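Local coordinates for protein Cry23AA1 (Bacillus thuringiensis, PDB 4RHZ) that probably acts as a zinc-binding, aerolysin-type pore-forming insecticidal toxin, working together with its partner Cry37Aa1, at residues 77-82 and 130-135; 153-158 and 224-229. All blocks are in the same frame, centred on the assembly; numbering follows the deposited sequence.

Two antiparallel strand pairs, met in sequence, show how long strands of an aerolysin-type toxin are tied together. Strand 67-90 leads into strands 96-105 and 111-119, and the chain returns along strand 126-142, where interaction 1 closes a loop with 47 residues between its segments. Strand 146-179 then starts the second circuit, which passes through helix 191-197 before strand 211-235 closes it at interaction 2. The contacts stand in series, neither nested nor crossing. They meet in space because strands 67-90 and 211-235 are neighbours in one sheet: the indole of Trp-134 packs against the backbone of 224-227, and Glu-77 OE1 makes a weak hydrogen bond to Gly-224 N.

Interaction 1 of 2, residues 77-82 and 130-135; sequences ETHTET and ETHTWS. With ZN (zinc ion), chain C.
A zinc site built across an antiparallel strand pair draws His-79 together with Glu-130 and His-132, a worked example of how two alternate residues of one strand and one residue of its neighbour present ligands on one face. His-79 N gives a nearly straight bond to Glu-130 O (2.7 Å), and Glu-130 N returns one to His-79 O; Glu-77 and His-132 form the next hydrogen-bonded pair. From these paired backbones His-79 and Glu-130 send their side chains out alongside each other, imidazole and carboxylate planes 74° apart. His-79 NE2 binds zinc at 2.1 Å. Glu-130 OE1 is also a ligand, at a long 2.7 Å, as is His-132 NE2, whose long distance is doubtful because the residue has two conformers.

Beside the site, Glu-77 CG approaches the indole edge of Trp-134, 3.4 Å from NE1. Its chi1 of 71° sets CG between backbone N and carbonyl carbon, with the chain extended beyond. On the opposite face, Thr-78 and Thr-131 meet as the non-hydrogen-bonded pair.

With ligands from both strands, the zinc adds a cross-strand link to the backbone bonds, although only the His-79 distance is of ordinary length.

Interaction 2 of 2, residues 153-158 and 224-229; sequences IIQNGT and GLRSII
Ile-153 begins the pairing with Ile-228 through two backbone hydrogen bonds, from Ile-153 N to Ile-228 O and from Ile-228 N to Ile-153 O, each of 2.8 Å. Their side chains emerge on the same face and meet at the branch points, Ile-153 CB lying 3.9 Å from Ile-228 CB. Ile-154 projects to the other face, where its partner across the pair is Ser-227. The Ser-227 hydroxyl is held outside the pair, by Asp-136 OD1 and the backbone N of Ser-253.

Gln-155 is the pivot. Its N bonds to Arg-226 O at 2.7 Å, but its O is taken by Leu-225 N at 2.6 Å, so one residue faces two. With CG anti to the backbone N (chi1 -177°) and an extended chain, Gln-155 runs alongside Arg-226 in the same direction, its CD 3.9 Å from Arg-226 CD; the amide and guanidinium planes are 49° apart. A water donates to Gln-155 OE1 at 2.8 Å and takes a weak bond from Arg-226 NE, bridging the two polar groups. The amide's other end, NE2, is hydrogen-bonded to Asn-51 OD1, which fixes its rotation, and Val-104 of the Cry37Aa1 chain packs on this glutamine.

Asn-156 turns to the face of Ile-154 and lies across from Gly-224. Gly-157 packs against the Leu-225 side chain, whose CG lies 3.7 Å from Gly-157 N.

Leu-225 and Arg-226 opposite Gln-155 make a classic beta bulge, and the near-helical backbone of Leu-225 (psi -35°) absorbs the extra residue. Regular hydrogen-bonded pairing holds at Ile-153 and Ile-228, to one side of the bulge. A classic bulge accentuates strand twist, and this one lies between strands 146-179 and 211-235 in the extended sheet of an aerolysin-family toxin.

Interaction 1 of 2, residues 77-82 and 130-135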
ATOM      1  N   GLU A  77      -3.590  -5.377  15.180  1.00 49.88           N
ATOM      2  CA  GLU A  77      -3.647  -4.322  14.162  1.00 52.38           C
ATOM      3  C   GLU A  77      -5.110  -4.137  13.767  1.00 51.79           C
ATOM      4  O   GLU A  77      -5.900  -5.097  13.695  1.00 51.06           O
ATOM      5  CB  GLU A  77      -2.870  -4.698  12.904  1.00 52.60           C
ATOM      6  CG  GLU A  77      -3.529  -5.842  12.033  1.00 57.49           C
ATOM      7  CD  GLU A  77      -3.047  -5.816  10.560  1.00 62.23           C
ATOM      8  OE1 GLU A  77      -1.893  -5.329  10.360  1.00 66.33           O
ATOM      9  OE2 GLU A  77      -3.799  -6.244   9.640  1.00 59.66           O
ATOM     10  N   THR A  78      -5.482  -2.896  13.566  1.00 52.41           N
ATOM     11  CA  THR A  78      -6.836  -2.625  13.125  1.00 52.65           C
ATOM     12  C   THR A  78      -6.636  -2.184  11.734  1.00 51.57           C
ATOM     13  O   THR A  78      -5.837  -1.290  11.481  1.00 50.83           O
ATOM     14  CB  THR A  78      -7.580  -1.575  13.980  1.00 53.37           C
ATOM     15  OG1 THR A  78      -7.936  -2.173  15.245  1.00 55.59           O
ATOM     16  CG2 THR A  78      -8.909  -1.145  13.272  1.00 54.32           C
ATOM     17  N   HIS A  79      -7.314  -2.853  10.816  1.00 50.57           N
ATOM     18  CA  HIS A  79      -7.152  -2.432   9.463  1.00 50.60           C
ATOM     19  C   HIS A  79      -8.388  -2.435   8.461  1.00 49.92           C
ATOM     20  O   HIS A  79      -9.365  -3.212   8.620  1.00 48.08           O
ATOM     21  CB  HIS A  79      -6.057  -3.237   8.934  1.00 49.85           C
ATOM     22  CG  HIS A  79      -6.555  -4.427   8.213  1.00 52.53           C
ATOM     23  ND1 HIS A  79      -7.018  -4.349   6.919  1.00 57.18           N
ATOM     24  CD2 HIS A  79      -6.644  -5.718   8.580  1.00 51.74           C
ATOM     25  CE1 HIS A  79      -7.389  -5.552   6.514  1.00 57.57           C
ATOM     26  NE2 HIS A  79      -7.188  -6.395   7.514  1.00 59.98           N
ATOM     27  N   THR A  80      -8.243  -1.614   7.398  1.00 48.30           N
ATOM     28  CA  THR A  80      -9.349  -1.149   6.535  1.00 47.45           C
ATOM     29  C   THR A  80      -9.298  -1.585   5.030  1.00 46.31           C
ATOM     30  O   THR A  80      -8.230  -1.613   4.415  1.00 46.46           O
ATOM     31  CB  THR A  80      -9.430   0.400   6.665  1.00 47.61           C
ATOM     32  OG1 THR A  80      -9.695   0.752   8.016  1.00 49.46           O
ATOM     33  CG2 THR A  80     -10.571   1.005   5.879  1.00 48.58           C
ATOM     34  N   GLU A  81     -10.458  -1.916   4.451  1.00 44.27           N
ATOM     35  CA  GLU A  81     -10.661  -2.039   2.982  1.00 41.67           C
ATOM     36  C   GLU A  81     -11.909  -1.270   2.546  1.00 40.52           C
ATOM     37  O   GLU A  81     -12.969  -1.255   3.231  1.00 39.84           O
ATOM     38  CB  GLU A  81     -10.815  -3.480   2.545  1.00 41.66           C
ATOM     39  CG  GLU A  81      -9.717  -4.332   3.055  1.00 46.87           C
ATOM     40  CD  GLU A  81      -9.860  -5.813   2.759  1.00 53.72           C
ATOM     41  OE1 GLU A  81     -10.949  -6.320   2.380  1.00 57.57           O
ATOM     42  OE2 GLU A  81      -8.831  -6.502   2.931  1.00 56.76           O
ATOM     43  N   THR A  82     -11.782  -0.643   1.384  1.00 37.57           N
ATOM     44  CA  THR A  82     -12.753   0.253   0.864  1.00 34.45           C
ATOM     45  C   THR A  82     -12.815   0.052  -0.656  1.00 35.00           C
ATOM     46  O   THR A  82     -11.766  -0.080  -1.356  1.00 33.34           O
ATOM     47  CB  THR A  82     -12.407   1.627   1.227  1.00 34.13           C
ATOM     48  OG1 THR A  82     -12.480   1.702   2.629  1.00 34.46           O
ATOM     49  CG2 THR A  82     -13.414   2.699   0.646  1.00 33.14           C
ATOM     50  N   GLU A 130     -11.541  -4.072  10.443  1.00 45.66           N
ATOM     51  CA  GLU A 130     -11.447  -5.239  11.330  1.00 47.54           C
ATOM     52  C   GLU A 130     -10.102  -5.323  12.039  1.00 47.92           C
ATOM     53  O   GLU A 130      -9.118  -4.725  11.616  1.00 46.90           O
ATOM     54  CB  GLU A 130     -11.672  -6.516  10.566  1.00 47.18           C
ATOM     55  CG  GLU A 130     -10.848  -6.631   9.331  1.00 50.85           C
ATOM     56  CD  GLU A 130     -11.342  -7.710   8.351  1.00 58.80           C
ATOM     57  OE1 GLU A 130     -10.555  -8.017   7.448  1.00 58.43           O
ATOM     58  OE2 GLU A 130     -12.499  -8.241   8.466  1.00 64.85           O
ATOM     59  N   THR A 131     -10.068  -6.044  13.155  1.00 48.75           N
ATOM     60  CA  THR A 131      -8.814  -6.194  13.872  1.00 49.19           C
ATOM     61  C   THR A 131      -8.213  -7.556  13.624  1.00 48.57           C
ATOM     62  O   THR A 131      -8.914  -8.546  13.345  1.00 48.13           O
ATOM     63  CB  THR A 131      -8.970  -6.062  15.334  1.00 49.77           C
ATOM     64  OG1 THR A 131      -9.888  -7.083  15.732  1.00 52.38           O
ATOM     65  CG2 THR A 131      -9.454  -4.652  15.692  1.00 49.40           C
ATOM     66  N   HIS A 132      -6.888  -7.578  13.664  1.00 47.90           N
ATOM     67  CA  HIS A 132      -6.189  -8.827  13.551  0.50 47.71           C
ATOM     68  C   HIS A 132      -5.145  -8.903  14.669  1.00 47.99           C
ATOM     69  O   HIS A 132      -4.556  -7.898  15.082  1.00 46.79           O
ATOM     70  CB  HIS A 132      -5.641  -9.034  12.134  0.50 47.11           C
ATOM     71  CG  HIS A 132      -6.659  -9.580  11.172  0.50 47.20           C
ATOM     72  ND1 HIS A 132      -7.471 -10.656  11.475  0.50 47.78           N
ATOM     73  CD2 HIS A 132      -7.014  -9.187   9.926  0.50 43.27           C
ATOM     74  CE1 HIS A 132      -8.268 -10.911  10.452  0.50 43.44           C
ATOM     75  NE2 HIS A 132      -8.003 -10.040   9.499  0.50 41.54           N
ATOM     76  N   THR A 133      -5.005 -10.092  15.231  1.00 48.65           N
ATOM     77  CA  THR A 133      -4.078 -10.290  16.341  1.00 48.53           C
ATOM     78  C   THR A 133      -2.963 -11.125  15.764  1.00 46.66           C
ATOM     79  O   THR A 133      -3.191 -12.279  15.379  1.00 47.31           O
ATOM     80  CB  THR A 133      -4.748 -11.000  17.542  1.00 49.45           C
ATOM     81  OG1 THR A 133      -5.746 -10.124  18.077  1.00 50.12           O
ATOM     82  CG2 THR A 133      -3.701 -11.296  18.671  1.00 48.72           C
ATOM     83  N   TRP A 134      -1.803 -10.493  15.605  1.00 44.01           N
ATOM     84  CA  TRP A 134      -0.560 -11.191  15.245  1.00 42.32           C
ATOM     85  C   TRP A 134       0.017 -11.804  16.545  1.00 40.51           C
ATOM     86  O   TRP A 134      -0.019 -11.189  17.581  1.00 38.86           O
ATOM     87  CB  TRP A 134       0.447 -10.206  14.612  1.00 42.09           C
ATOM     88  CG  TRP A 134      -0.054  -9.604  13.325  1.00 40.50           C
ATOM     89  CD1 TRP A 134      -0.976  -8.613  13.206  1.00 40.16           C
ATOM     90  CD2 TRP A 134       0.324  -9.964  11.983  1.00 35.94           C
ATOM     91  NE1 TRP A 134      -1.215  -8.343  11.873  1.00 39.00           N
ATOM     92  CE2 TRP A 134      -0.424  -9.148  11.102  1.00 35.95           C
ATOM     93  CE3 TRP A 134       1.191 -10.905  11.449  1.00 35.61           C
ATOM     94  CZ2 TRP A 134      -0.341  -9.253   9.704  1.00 27.77           C
ATOM     95  CZ3 TRP A 134       1.298 -11.010  10.074  1.00 33.22           C
ATOM     96  CH2 TRP A 134       0.515 -10.183   9.209  1.00 35.46           C
ATOM     97  N   SER A 135       0.461 -13.046  16.492  1.00 40.43           N
ATOM     98  CA  SER A 135       1.167 -13.639  17.624  0.50 40.66           C
ATOM     99  C   SER A 135       2.318 -14.515  17.124  1.00 40.59           C
ATOM    100  O   SER A 135       2.154 -15.332  16.237  1.00 39.22           O
ATOM    101  CB  SER A 135       0.182 -14.401  18.533  0.50 41.56           C
ATOM    102  OG  SER A 135      -0.747 -13.485  19.118  0.50 41.04           O
TER
HETATM  103 ZN    ZN C 301      -7.890  -8.325   7.297  1.00 82.22          ZN

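Interaction 2 of 2, residues 153-158 and 224-229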
ATOM      1  N   ILE A 153       8.768  -6.954  14.275  1.00 28.96           N
ATOM      2  CA  ILE A 153       8.624  -6.092  13.107  1.00 30.07           C
ATOM      3  C   ILE A 153       7.292  -6.455  12.414  1.00 30.97           C
ATOM      4  O   ILE A 153       7.051  -7.654  12.145  1.00 29.25           O
ATOM      5  CB  ILE A 153       9.707  -6.364  11.998  1.00 30.31           C
ATOM      6  CG1 ILE A 153      11.165  -5.924  12.336  1.00 33.53           C
ATOM      7  CG2 ILE A 153       9.372  -5.621  10.748  1.00 31.09           C
ATOM      8  CD1 ILE A 153      11.317  -5.119  13.547  1.00 40.74           C
ATOM      9  N   ILE A 154       6.441  -5.455  12.118  1.00 30.67           N
ATOM     10  CA  ILE A 154       5.241  -5.686  11.288  0.50 31.00           C
ATOM     11  C   ILE A 154       5.434  -4.981   9.929  1.00 31.34           C
ATOM     12  O   ILE A 154       5.766  -3.782   9.877  1.00 32.09           O
ATOM     13  CB  ILE A 154       3.949  -5.314  12.057  0.50 31.25           C
ATOM     14  CG1 ILE A 154       2.710  -6.039  11.496  0.50 32.52           C
ATOM     15  CG2 ILE A 154       3.735  -3.829  12.104  0.50 32.83           C
ATOM     16  CD1 ILE A 154       2.465  -5.811  10.063  0.50 28.69           C
ATOM     17  N   GLN A 155       5.308  -5.738   8.859  1.00 31.22           N
ATOM     18  CA  GLN A 155       5.482  -5.224   7.553  1.00 32.76           C
ATOM     19  C   GLN A 155       4.095  -4.793   6.976  1.00 35.09           C
ATOM     20  O   GLN A 155       3.263  -5.630   6.669  1.00 35.60           O
ATOM     21  CB  GLN A 155       6.161  -6.260   6.668  1.00 30.58           C
ATOM     22  CG  GLN A 155       6.445  -5.771   5.326  1.00 28.56           C
ATOM     23  CD  GLN A 155       7.290  -6.704   4.538  1.00 35.86           C
ATOM     24  OE1 GLN A 155       6.829  -7.316   3.565  1.00 30.90           O
ATOM     25  NE2 GLN A 155       8.567  -6.846   4.954  1.00 34.10           N
ATOM     26  N   ASN A 156       3.913  -3.487   6.845  1.00 36.44           N
ATOM     27  CA  ASN A 156       2.702  -2.845   6.339  1.00 37.91           C
ATOM     28  C   ASN A 156       2.701  -2.577   4.872  1.00 36.75           C
ATOM     29  O   ASN A 156       3.722  -2.150   4.322  1.00 35.73           O
ATOM     30  CB  ASN A 156       2.489  -1.520   7.043  1.00 37.68           C
ATOM     31  CG  ASN A 156       1.390  -1.619   8.014  1.00 50.14           C
ATOM     32  OD1 ASN A 156       1.575  -2.119   9.169  1.00 58.74           O
ATOM     33  ND2 ASN A 156       0.154  -1.230   7.549  1.00 57.51           N
ATOM     34  N   GLY A 157       1.561  -2.841   4.238  1.00 36.39           N
ATOM     35  CA  GLY A 157       1.324  -2.431   2.827  1.00 37.67           C
ATOM     36  C   GLY A 157       0.056  -1.575   2.691  1.00 37.40           C
ATOM     37  O   GLY A 157      -0.897  -1.776   3.441  1.00 37.27           O
ATOM     38  N   THR A 158       0.097  -0.588   1.799  1.00 37.49           N
ATOM     39  CA  THR A 158      -1.088   0.213   1.475  0.50 38.18           C
ATOM     40  C   THR A 158      -1.250   0.291  -0.016  1.00 38.53           C
ATOM     41  O   THR A 158      -0.265   0.300  -0.783  1.00 39.70           O
ATOM     42  CB  THR A 158      -0.986   1.646   1.886  0.50 38.19           C
ATOM     43  OG1 THR A 158       0.150   2.212   1.219  0.50 36.47           O
ATOM     44  CG2 THR A 158      -0.877   1.777   3.394  0.50 39.77           C
ATOM     45  N   GLY A 224      -1.387  -5.134   7.640  1.00 32.36           N
ATOM     46  CA  GLY A 224      -0.161  -5.861   7.928  1.00 31.31           C
ATOM     47  C   GLY A 224      -0.035  -6.937   6.895  1.00 32.30           C
ATOM     48  O   GLY A 224      -1.017  -7.668   6.613  1.00 32.40           O
ATOM     49  N   LEU A 225       1.149  -7.072   6.335  1.00 31.81           N
ATOM     50  CA  LEU A 225       1.343  -8.158   5.420  1.00 33.94           C
ATOM     51  C   LEU A 225       2.031  -9.361   6.019  1.00 35.23           C
ATOM     52  O   LEU A 225       1.762 -10.483   5.590  1.00 35.51           O
ATOM     53  CB  LEU A 225       2.165  -7.721   4.240  1.00 33.41           C
ATOM     54  CG  LEU A 225       1.711  -6.493   3.468  1.00 33.56           C
ATOM     55  CD1 LEU A 225       2.898  -6.099   2.579  1.00 31.56           C
ATOM     56  CD2 LEU A 225       0.439  -6.844   2.591  1.00 28.85           C
ATOM     57  N   ARG A 226       2.968  -9.114   6.947  1.00 35.49           N
ATOM     58  CA  ARG A 226       3.741 -10.161   7.615  1.00 35.70           C
ATOM     59  C   ARG A 226       4.486  -9.611   8.806  1.00 35.90           C
ATOM     60  O   ARG A 226       4.701  -8.368   8.904  1.00 36.35           O
ATOM     61  CB  ARG A 226       4.688 -10.874   6.701  1.00 34.71           C
ATOM     62  CG  ARG A 226       5.400  -9.975   5.786  1.00 39.37           C
ATOM     63  CD  ARG A 226       6.748 -10.448   5.673  1.00 45.42           C
ATOM     64  NE  ARG A 226       7.068 -10.933   4.372  1.00 50.71           N
ATOM     65  CZ  ARG A 226       7.844 -12.005   4.139  1.00 56.37           C
ATOM     66  NH1 ARG A 226       8.351 -12.741   5.145  1.00 55.58           N
ATOM     67  NH2 ARG A 226       8.100 -12.349   2.878  1.00 54.21           N
ATOM     68  N   SER A 227       4.781 -10.526   9.741  1.00 33.76           N
ATOM     69  CA  SER A 227       5.501 -10.239  10.973  1.00 32.48           C
ATOM     70  C   SER A 227       6.890 -10.886  10.812  1.00 32.43           C
ATOM     71  O   SER A 227       7.062 -11.889  10.091  1.00 31.49           O
ATOM     72  CB  SER A 227       4.748 -10.772  12.202  1.00 31.76           C
ATOM     73  OG  SER A 227       4.675 -12.217  12.136  1.00 33.48           O
ATOM     74  N   ILE A 228       7.889 -10.243  11.398  1.00 32.33           N
ATOM     75  CA  ILE A 228       9.245 -10.730  11.391  1.00 33.38           C
ATOM     76  C   ILE A 228       9.786 -10.547  12.851  1.00 33.44           C
ATOM     77  O   ILE A 228       9.419  -9.568  13.558  1.00 32.80           O
ATOM     78  CB  ILE A 228      10.075  -9.907  10.411  1.00 34.58           C
ATOM     79  CG1 ILE A 228       9.690 -10.233   8.984  1.00 36.01           C
ATOM     80  CG2 ILE A 228      11.588 -10.211  10.554  1.00 35.89           C
ATOM     81  CD1 ILE A 228      10.236  -9.223   7.965  1.00 39.92           C
ATOM     82  N   ILE A 229      10.603 -11.499  13.319  1.00 32.18           N
ATOM     83  CA  ILE A 229      11.323 -11.346  14.604  1.00 30.60           C
ATOM     84  C   ILE A 229      12.758 -11.087  14.263  1.00 30.73           C
ATOM     85  O   ILE A 229      13.411 -11.903  13.605  1.00 31.87           O
ATOM     86  CB  ILE A 229      11.185 -12.571  15.469  1.00 31.62           C
ATOM     87  CG1 ILE A 229       9.716 -12.655  15.945  1.00 31.67           C
ATOM     88  CG2 ILE A 229      12.123 -12.458  16.669  1.00 29.23           C
ATOM     89  CD1 ILE A 229       9.339 -13.961  16.550  1.00 35.99           C
TER
HETATM   90  O   HOH W   1       8.040  -9.248   1.956  1.00 41.79           O